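Local structure of proteinase K (Serratia sp., 2B6N) at residues I10-Q15 with S183-S188; D198-G203 with D260-A265; I176-T181 with P228-V233; L238-N243 with K254-A259. The protein is a calcium-binding, proteinase K-like subtilase, here its protease domain, that cleaves peptide bonds as a serine endopeptidase, probably by a charge relay. All coordinates share one frame; numbering follows the deposited sequence.

Contact 1. Residues I10-Q15 with S183-S188; sequences IDRIDQ and SNDSRS. With CA (calcium ion), chain C.
Arg12 grips Asp185 side-on, and the path can be followed from CB, which heads toward segment 183-188. CG stands anti to the backbone N (chi1 -178°), and a bend at the next bond (chi2 75°) turns the NE–NH2 edge of the guanidinium to the carboxylate. CD is the first atom to come close, 3.6 Å from Asp185 OD1. NE donates to Asp185 OD1 at 2.8 Å and uses the syn lone pair of that oxygen. CZ stands behind, while NH2 donates to Asp185 OD2 at 2.8 Å, again from the syn side but somewhat out of the carboxylate plane. That offset agrees with the 32° between the two planar groups: the pair is bidentate, one nitrogen to each oxygen, yet not flat. NH1 turns back to its own segment in a weak bond to Gln15 O of 2.9 Å.

The same turn of chain binds calcium. Asp11 O and OD1, Asp14 OD1 and Gln15 OE1 each lie 2.4 Å from the calcium ion, with a water, Asp21 and Asn23 completing the site. Arg12 thus ties the calcium-binding turn to the loop after strand 176-181. It leaves from helix 8-13, touching Pro202 of strand 199-202, and both Arg12 and Asp185 rest on Leu273 of strand 272-273.

Contact 2. Residues D198-G203 with D260-A265; sequences DIYAPG and DKVTDA
Tyr200 lays one face of its ring against Val262, whose CG1 stands over the centre. CG1 is 4.1 Å from the ring centroid and only 9° off the ring normal, which meets the geometry of a CH-pi contact. The second methyl of Val262 sits nearer the root of the side chain, CG2 lying 3.9 Å from Tyr200 CB. Both branches are therefore used: CG1, anti to its backbone N (chi1 -176°), stands over the ring centre, while CG2 touches CB and the near ring atoms CG and CD1. Farther out, Ala265 CB approaches Tyr200 CE1 to 4.0 Å from above the rim, on the Val262 side, and it is Ala265 O that lies at the ring edge.

The phenol ends in a hydrogen bond, Tyr200 OH giving its proton to Ala265 O at 2.8 Å. The bond meets the carbonyl at a C=O...donor angle of 126°, with the donor tilted moderately from the carbonyl plane. Ala265 O also accepts from Ser269 OG, so two hydroxyls grip one backbone oxygen. Held at the stem, over a face and at the hydroxyl, the ring should have little freedom to turn.

Strand 199-202 is the outermost strand at its end of the seven-stranded parallel sheet. Ile199 and Ala201 pack on helix 223-240, whereas Tyr200 points to the other face, where segment 260-265 runs between strands 258-259 and 272-273. The backbone of Tyr200 also bonds to Lys272 and Leu274, while its strand pairs with 176-181 through Ile199 and Ala201.

Contact 3. Residues I176-T181 with P228-V233; sequences ITVGST and PHVAGV
No polar bond joins Val230 to Val178 and Ile176; the shortest backbone bond within the two segments, Gly232 N to Pro228 O at 2.9 Å, lies inside the helical turn that carries Val230. Val233 N to His229 O, at 3.1 Å, continues that turn. These two amides bond within the helix, and the face turned to strand 176-181 is met by aliphatic carbons, chiefly methyls.

Val230 points at the strand and touches it with both branches. Val178 comes to it tip to tip: its CG1 is 3.6 Å from Val230 CG2, and its CG2 is 3.7 Å from the same methyl. Val230 CG2 thus sits against both methyls of Val178. The other branch, Val230 CG1, stands anti to the backbone N (chi1 -179°) and meets Ile176 CG2 at 4.1 Å, a looser approach. Ile176 and Val178, two residues apart, project from the same face of the strand, while Thr177 between them points away.

This is helix-on-sheet packing of the subtilase alpha/beta core; the centre of the contact lies about 5 Å from the centre of the chain. Val154 of strand 152-156 and Leu253 of helix 246-256 also touch Val230. The close-set methyls join the sheet to helix 223-240, which near its start holds Ser224, the predicted nucleophile. Purely apolar and buried, the contact rests on dispersion and on exclusion of water, without directional bonds.

Contact 4. Residues L238-N243 with K254-A259; sequences LDENPN and KTRATA
Two outstretched chains bring Glu240 and Arg256 together. Glu240 has CG anti to its backbone N (chi1 180°) and stays extended beyond it; Arg256 starts with CG beside the backbone N and then runs straight from CG to NE. Coming from opposite directions, they span a backbone gap of 13.7 Å between Glu240 CA and Arg256 CA.

The charged groups meet end-on. Arg256 NH1 donates to Glu240 OE1 at 2.9 Å with an N-H...O angle of 169°. Its partner NH2 reaches Glu240 OE2, also at 2.9 Å and nearly as straight. Each oxygen uses the syn lone pair, and the carboxylate and guanidinium are almost coplanar, 11° apart. Two parallel bonds in one plane fix the rotation of both groups. A cation-pi contact with Tyr237 adds a second partner for Arg256.

Glu240 closes helix 223-240, and Asn241 at once leaves helical geometry; its OD1 accepts from Asn243 N at 3.0 Å, an Asx turn. Arg256 lies in the last part of helix 246-256, so the pair links the C-terminal regions of two successive helices. The arginine probably offsets the charge of the carboxylate. Both residues are partly exposed: the paired in-plane bonds set the relative orientation of the two groups, though solvent probably weakens the attraction between them.

How the contacts relate
Contacts 2 and 3 share the sheet: neighbouring strands 199-202 and 176-181 are joined by Ala201 O to Thr181 N (2.9 Å), while Asp198 OD2 meets Thr177 N at 2.8 Å. Contact 1 abuts contact 2 through the salt bridge Arg187 NH2 to Asp264 OD2, 2.9 Å, so the calcium-side turn, the loop 183-188 and the loop 260-265 form one continuous region. In contact 3 the side chain of Val178 is about 9 Å from that of Ser224, the predicted charge-relay serine. Helix 223-240 links contact 3 to contact 4, whose nearest atoms are about 5 Å away. In sequence, contact 4 falls inside the loop that contact 2 closes.

Contact 1. Residues I10-Q15 with S183-S188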
# COMPACT_ATOMS: atom_id res chain seq x y z
N ILE A 10 0.83 4.05 11.58
CA ILE A 10 -0.37 4.89 11.50
C ILE A 10 -0.30 6.07 12.50
O ILE A 10 -0.80 7.15 12.20
CB ILE A 10 -1.70 4.07 11.61
CG1 ILE A 10 -1.86 3.45 13.00
CG2 ILE A 10 -1.77 3.02 10.49
CD1 ILE A 10 -3.16 2.64 13.14
N ASP A 11 0.33 5.86 13.66
CA ASP A 11 0.59 6.98 14.61
C ASP A 11 1.35 8.14 13.92
O ASP A 11 1.08 9.34 14.17
CB ASP A 11 1.39 6.45 15.83
CG ASP A 11 1.36 7.41 17.05
OD1 ASP A 11 0.79 8.52 16.97
OD2 ASP A 11 1.91 7.00 18.09
N ARG A 12 2.32 7.78 13.08
CA ARG A 12 3.17 8.78 12.41
C ARG A 12 2.47 9.64 11.37
O ARG A 12 2.78 10.83 11.24
CB ARG A 12 4.39 8.11 11.76
CG ARG A 12 5.39 9.10 11.06
CD ARG A 12 6.22 9.84 12.13
NE ARG A 12 7.00 11.00 11.65
CZ ARG A 12 6.51 12.22 11.47
NH1 ARG A 12 5.21 12.48 11.62
NH2 ARG A 12 7.32 13.20 11.09
N ILE A 13 1.53 9.05 10.64
CA ILE A 13 1.00 9.68 9.43
C ILE A 13 0.03 10.84 9.71
O ILE A 13 -0.13 11.73 8.86
CB ILE A 13 0.42 8.62 8.45
CG1 ILE A 13 1.50 7.61 8.04
CG2 ILE A 13 -0.15 9.27 7.20
CD1 ILE A 13 2.73 8.23 7.41
N ASP A 14 -0.60 10.85 10.89
CA ASP A 14 -1.57 11.93 11.24
C ASP A 14 -0.96 13.16 11.96
O ASP A 14 -1.70 13.99 12.52
CB ASP A 14 -2.78 11.36 12.02
CG ASP A 14 -2.46 11.10 13.48
OD1 ASP A 14 -1.27 10.87 13.81
OD2 ASP A 14 -3.38 11.19 14.30
N GLN A 15 0.36 13.29 11.92
CA GLN A 15 1.06 14.40 12.57
C GLN A 15 2.28 14.83 11.74
O GLN A 15 2.86 14.02 10.99
CB GLN A 15 1.48 14.01 14.00
CG GLN A 15 2.32 12.72 14.08
CD GLN A 15 2.64 12.34 15.50
OE1 GLN A 15 1.90 11.57 16.12
NE2 GLN A 15 3.75 12.87 16.03
N SER A 183 10.93 4.83 12.49
CA SER A 183 10.24 5.63 13.52
C SER A 183 10.98 6.89 13.95
O SER A 183 10.41 7.70 14.69
CB SER A 183 9.87 4.76 14.74
OG SER A 183 11.04 4.23 15.37
N ASN A 184 12.23 7.07 13.52
CA ASN A 184 12.91 8.35 13.78
C ASN A 184 13.00 9.24 12.53
O ASN A 184 13.74 10.22 12.51
CB ASN A 184 14.28 8.18 14.46
CG ASN A 184 15.36 7.62 13.53
OD1 ASN A 184 15.14 7.41 12.34
ND2 ASN A 184 16.54 7.37 14.09
N ASP A 185 12.23 8.86 11.50
CA ASP A 185 12.12 9.60 10.23
C ASP A 185 13.34 9.44 9.30
O ASP A 185 13.50 10.22 8.37
CB ASP A 185 11.78 11.10 10.42
CG ASP A 185 10.32 11.34 10.82
OD1 ASP A 185 9.50 10.40 10.66
OD2 ASP A 185 10.00 12.47 11.27
N SER A 186 14.16 8.43 9.55
CA SER A 186 15.24 8.08 8.60
C SER A 186 14.65 7.28 7.44
O SER A 186 13.73 6.51 7.64
CB SER A 186 16.30 7.21 9.29
OG SER A 186 16.91 7.89 10.38
N ARG A 187 15.21 7.44 6.24
CA ARG A 187 15.01 6.43 5.20
C ARG A 187 15.44 5.07 5.76
O ARG A 187 16.54 4.93 6.34
CB ARG A 187 15.84 6.78 3.95
CG ARG A 187 15.72 5.75 2.83
CD ARG A 187 16.70 6.02 1.68
NE ARG A 187 18.08 5.82 2.11
CZ ARG A 187 18.78 4.69 1.96
NH1 ARG A 187 18.24 3.64 1.35
NH2 ARG A 187 20.05 4.64 2.38
N SER A 188 14.58 4.06 5.65
CA SER A 188 14.96 2.70 6.05
C SER A 188 16.19 2.27 5.26
O SER A 188 16.31 2.59 4.07
CB SER A 188 13.80 1.71 5.78
OG SER A 188 12.61 2.13 6.45
CA CA C . -0.19 10.41 15.85
O HOH W 1 -1.18 12.76 16.10

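Contact 2. Residues D198-G203 with D260-A265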
# COMPACT_ATOMS: atom_id res chain seq x y z
N ASP A 198 7.52 8.79 -5.36
CA ASP A 198 6.57 9.88 -5.19
C ASP A 198 6.47 10.38 -3.75
O ASP A 198 6.21 11.57 -3.51
CB ASP A 198 5.19 9.45 -5.72
CG ASP A 198 5.21 9.21 -7.20
OD1 ASP A 198 5.36 10.21 -7.95
OD2 ASP A 198 5.17 8.05 -7.63
N ILE A 199 6.71 9.48 -2.79
CA ILE A 199 6.44 9.79 -1.38
C ILE A 199 7.13 8.72 -0.51
O ILE A 199 7.47 7.64 -1.00
CB ILE A 199 4.89 9.82 -1.12
CG1 ILE A 199 4.53 10.56 0.18
CG2 ILE A 199 4.29 8.39 -1.18
CD1 ILE A 199 3.09 11.04 0.20
N TYR A 200 7.34 9.06 0.76
CA TYR A 200 7.86 8.14 1.75
C TYR A 200 6.75 7.85 2.78
O TYR A 200 5.88 8.71 3.04
CB TYR A 200 9.05 8.76 2.48
CG TYR A 200 10.41 8.50 1.86
CD1 TYR A 200 11.08 9.50 1.15
CD2 TYR A 200 11.03 7.26 2.01
CE1 TYR A 200 12.34 9.26 0.58
CE2 TYR A 200 12.29 7.01 1.46
CZ TYR A 200 12.94 8.02 0.76
OH TYR A 200 14.19 7.74 0.23
N ALA A 201 6.78 6.66 3.36
CA ALA A 201 5.80 6.25 4.38
C ALA A 201 6.48 5.26 5.33
O ALA A 201 7.47 4.62 4.96
CB ALA A 201 4.57 5.62 3.71
N PRO A 202 5.96 5.13 6.58
CA PRO A 202 6.50 4.14 7.53
C PRO A 202 6.57 2.74 6.95
O PRO A 202 5.56 2.20 6.47
CB PRO A 202 5.49 4.18 8.67
CG PRO A 202 5.06 5.62 8.70
CD PRO A 202 4.88 5.92 7.19
N GLY A 203 7.75 2.14 7.02
CA GLY A 203 7.93 0.79 6.49
C GLY A 203 8.78 -0.14 7.33
O GLY A 203 8.75 -1.34 7.12
N ASP A 260 10.20 17.68 4.16
CA ASP A 260 11.54 17.92 4.69
C ASP A 260 11.86 17.24 6.03
O ASP A 260 12.65 17.75 6.83
CB ASP A 260 11.77 19.44 4.78
CG ASP A 260 11.55 20.15 3.45
OD1 ASP A 260 11.49 19.49 2.38
OD2 ASP A 260 11.45 21.39 3.48
N LYS A 261 11.22 16.08 6.27
CA LYS A 261 11.41 15.30 7.49
C LYS A 261 12.31 14.09 7.32
O LYS A 261 12.90 13.62 8.30
CB LYS A 261 10.04 14.80 8.01
CG LYS A 261 9.16 15.89 8.56
CD LYS A 261 9.86 16.54 9.75
CE LYS A 261 8.98 17.52 10.46
NZ LYS A 261 9.66 18.02 11.69
N VAL A 262 12.42 13.58 6.10
CA VAL A 262 13.09 12.30 5.90
C VAL A 262 14.59 12.53 5.80
O VAL A 262 15.06 13.27 4.93
CB VAL A 262 12.57 11.50 4.67
CG1 VAL A 262 13.26 10.13 4.59
CG2 VAL A 262 11.06 11.28 4.73
N THR A 263 15.34 11.92 6.71
CA THR A 263 16.80 12.01 6.67
C THR A 263 17.39 10.90 5.81
O THR A 263 16.80 9.82 5.65
CB THR A 263 17.41 12.06 8.10
OG1 THR A 263 17.11 10.84 8.80
CG2 THR A 263 16.86 13.25 8.89
N ASP A 264 18.55 11.18 5.22
CA ASP A 264 19.18 10.26 4.25
C ASP A 264 18.21 9.87 3.13
O ASP A 264 18.22 8.73 2.66
CB ASP A 264 19.76 9.03 4.97
CG ASP A 264 20.61 8.16 4.05
OD1 ASP A 264 21.44 8.73 3.28
OD2 ASP A 264 20.46 6.91 4.12
N ALA A 265 17.39 10.82 2.69
CA ALA A 265 16.36 10.52 1.69
C ALA A 265 16.92 10.19 0.29
O ALA A 265 16.26 9.51 -0.49
CB ALA A 265 15.36 11.63 1.62

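Contact 3. Residues I176-T181 with P228-V233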
# COMPACT_ATOMS: atom_id res chain seq x y z
N ILE A 176 2.07 5.41 -8.13
CA ILE A 176 2.56 6.17 -6.96
C ILE A 176 3.55 5.23 -6.28
O ILE A 176 3.17 4.17 -5.77
CB ILE A 176 1.43 6.55 -5.98
CG1 ILE A 176 0.43 7.50 -6.66
CG2 ILE A 176 1.99 7.25 -4.72
CD1 ILE A 176 -0.94 7.48 -5.99
N THR A 177 4.82 5.62 -6.29
CA THR A 177 5.91 4.74 -5.82
C THR A 177 6.38 5.18 -4.44
O THR A 177 6.70 6.35 -4.25
CB THR A 177 7.06 4.70 -6.87
OG1 THR A 177 6.54 4.14 -8.09
CG2 THR A 177 8.27 3.84 -6.38
N VAL A 178 6.42 4.23 -3.51
CA VAL A 178 6.51 4.56 -2.08
C VAL A 178 7.80 4.02 -1.47
O VAL A 178 8.04 2.81 -1.48
CB VAL A 178 5.26 4.01 -1.31
CG1 VAL A 178 5.28 4.43 0.16
CG2 VAL A 178 3.95 4.46 -2.00
N GLY A 179 8.64 4.93 -0.97
CA GLY A 179 9.81 4.53 -0.19
C GLY A 179 9.45 4.34 1.28
O GLY A 179 8.36 4.74 1.72
N SER A 180 10.37 3.74 2.04
CA SER A 180 10.13 3.33 3.43
C SER A 180 10.92 4.18 4.43
O SER A 180 12.10 4.49 4.18
CB SER A 180 10.54 1.86 3.60
OG SER A 180 10.44 1.46 4.95
N THR A 181 10.30 4.53 5.57
CA THR A 181 10.99 5.21 6.67
C THR A 181 10.93 4.44 7.98
O THR A 181 10.10 3.54 8.14
CB THR A 181 10.39 6.61 6.95
OG1 THR A 181 9.01 6.46 7.31
CG2 THR A 181 10.51 7.52 5.70
N PRO A 228 1.07 0.17 1.53
CA PRO A 228 -0.31 0.18 2.02
C PRO A 228 -0.69 1.37 2.92
O PRO A 228 -1.88 1.72 3.01
CB PRO A 228 -0.42 -1.14 2.81
CG PRO A 228 0.96 -1.48 3.16
CD PRO A 228 1.76 -1.08 1.93
N HIS A 229 0.29 1.99 3.59
CA HIS A 229 -0.06 3.22 4.34
C HIS A 229 -0.59 4.25 3.32
O HIS A 229 -1.60 4.92 3.56
CB HIS A 229 1.14 3.80 5.11
CG HIS A 229 1.54 3.02 6.32
ND1 HIS A 229 2.37 1.92 6.26
CD2 HIS A 229 1.30 3.23 7.64
CE1 HIS A 229 2.58 1.46 7.49
NE2 HIS A 229 1.94 2.23 8.34
N VAL A 230 0.12 4.37 2.19
CA VAL A 230 -0.25 5.33 1.14
C VAL A 230 -1.56 4.95 0.45
O VAL A 230 -2.41 5.81 0.21
CB VAL A 230 0.91 5.53 0.11
CG1 VAL A 230 0.52 6.56 -1.00
CG2 VAL A 230 2.17 6.01 0.83
N ALA A 231 -1.73 3.66 0.14
CA ALA A 231 -2.99 3.16 -0.40
C ALA A 231 -4.17 3.47 0.53
O ALA A 231 -5.24 3.88 0.06
CB ALA A 231 -2.89 1.64 -0.68
N GLY A 232 -3.95 3.30 1.83
CA GLY A 232 -4.97 3.59 2.83
C GLY A 232 -5.35 5.06 2.85
O GLY A 232 -6.52 5.39 2.95
N VAL A 233 -4.36 5.94 2.72
CA VAL A 233 -4.62 7.39 2.67
C VAL A 233 -5.33 7.79 1.38
O VAL A 233 -6.25 8.61 1.39
CB VAL A 233 -3.34 8.23 2.94
CG1 VAL A 233 -3.58 9.74 2.71
CG2 VAL A 233 -2.84 7.99 4.39

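Contact 4. Residues L238-N243 with K254-A259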
# COMPACT_ATOMS: atom_id res chain seq x y z
N LEU A 238 -10.46 9.50 -1.14
CA LEU A 238 -11.56 9.13 -2.05
C LEU A 238 -12.91 8.99 -1.33
O LEU A 238 -13.96 9.07 -1.96
CB LEU A 238 -11.19 7.85 -2.81
CG LEU A 238 -10.22 8.03 -4.00
CD1 LEU A 238 -9.66 6.67 -4.46
CD2 LEU A 238 -10.88 8.79 -5.17
N ASP A 239 -12.87 8.76 -0.02
CA ASP A 239 -14.06 8.84 0.84
C ASP A 239 -14.45 10.32 0.96
O ASP A 239 -15.61 10.69 0.72
CB ASP A 239 -13.71 8.21 2.20
CG ASP A 239 -14.83 8.30 3.24
OD1 ASP A 239 -15.93 8.85 2.97
OD2 ASP A 239 -14.60 7.82 4.37
N GLU A 240 -13.48 11.15 1.32
CA GLU A 240 -13.65 12.62 1.38
C GLU A 240 -14.15 13.24 0.07
O GLU A 240 -15.06 14.09 0.07
CB GLU A 240 -12.33 13.27 1.79
CG GLU A 240 -12.35 14.79 1.89
CD GLU A 240 -10.97 15.40 2.04
OE1 GLU A 240 -9.98 14.64 2.16
OE2 GLU A 240 -10.86 16.64 2.02
N ASN A 241 -13.56 12.83 -1.05
CA ASN A 241 -13.96 13.34 -2.35
C ASN A 241 -13.94 12.19 -3.37
O ASN A 241 -12.90 11.93 -3.96
CB ASN A 241 -13.01 14.47 -2.78
CG ASN A 241 -13.42 15.12 -4.10
OD1 ASN A 241 -14.34 14.67 -4.79
ND2 ASN A 241 -12.73 16.20 -4.45
N PRO A 242 -15.08 11.52 -3.60
CA PRO A 242 -15.13 10.40 -4.56
C PRO A 242 -14.98 10.81 -6.03
O PRO A 242 -14.95 9.94 -6.89
CB PRO A 242 -16.51 9.76 -4.31
CG PRO A 242 -17.33 10.79 -3.62
CD PRO A 242 -16.38 11.76 -2.93
N ASN A 243 -14.83 12.10 -6.30
CA ASN A 243 -14.69 12.58 -7.66
C ASN A 243 -13.26 12.76 -8.14
O ASN A 243 -13.04 13.14 -9.29
CB ASN A 243 -15.50 13.86 -7.89
CG ASN A 243 -16.98 13.60 -7.87
OD1 ASN A 243 -17.47 12.65 -8.47
ND2 ASN A 243 -17.71 14.46 -7.18
N LYS A 254 0.68 14.55 -2.56
CA LYS A 254 1.90 15.32 -2.61
C LYS A 254 1.74 16.69 -1.95
O LYS A 254 2.65 17.13 -1.24
CB LYS A 254 2.40 15.50 -4.04
CG LYS A 254 2.93 14.21 -4.68
CD LYS A 254 3.42 14.47 -6.09
N THR A 255 0.61 17.35 -2.17
CA THR A 255 0.41 18.70 -1.60
C THR A 255 0.11 18.66 -0.09
O THR A 255 0.44 19.59 0.65
CB THR A 255 -0.69 19.55 -2.32
OG1 THR A 255 -1.97 18.94 -2.16
CG2 THR A 255 -0.39 19.71 -3.80
N ARG A 256 -0.47 17.56 0.37
CA ARG A 256 -0.79 17.38 1.80
C ARG A 256 0.37 16.81 2.63
O ARG A 256 0.35 16.89 3.86
CB ARG A 256 -2.05 16.51 1.96
CG ARG A 256 -3.34 17.29 1.63
CD ARG A 256 -4.60 16.45 1.79
NE ARG A 256 -5.84 17.23 1.62
CZ ARG A 256 -7.07 16.71 1.70
NH1 ARG A 256 -7.23 15.41 1.96
NH2 ARG A 256 -8.14 17.48 1.56
N ALA A 257 1.37 16.25 1.94
CA ALA A 257 2.48 15.53 2.58
C ALA A 257 3.33 16.42 3.48
O ALA A 257 3.47 17.61 3.22
CB ALA A 257 3.37 14.86 1.51
N THR A 258 3.91 15.83 4.52
CA THR A 258 4.82 16.57 5.39
C THR A 258 6.17 16.73 4.69
O THR A 258 6.80 15.76 4.29
CB THR A 258 4.99 15.87 6.74
OG1 THR A 258 3.69 15.67 7.30
CG2 THR A 258 5.80 16.75 7.68
N ALA A 259 6.62 17.98 4.56
CA ALA A 259 7.86 18.24 3.85
C ALA A 259 9.09 18.15 4.75
O ALA A 259 9.03 18.45 5.94
CB ALA A 259 7.80 19.63 3.17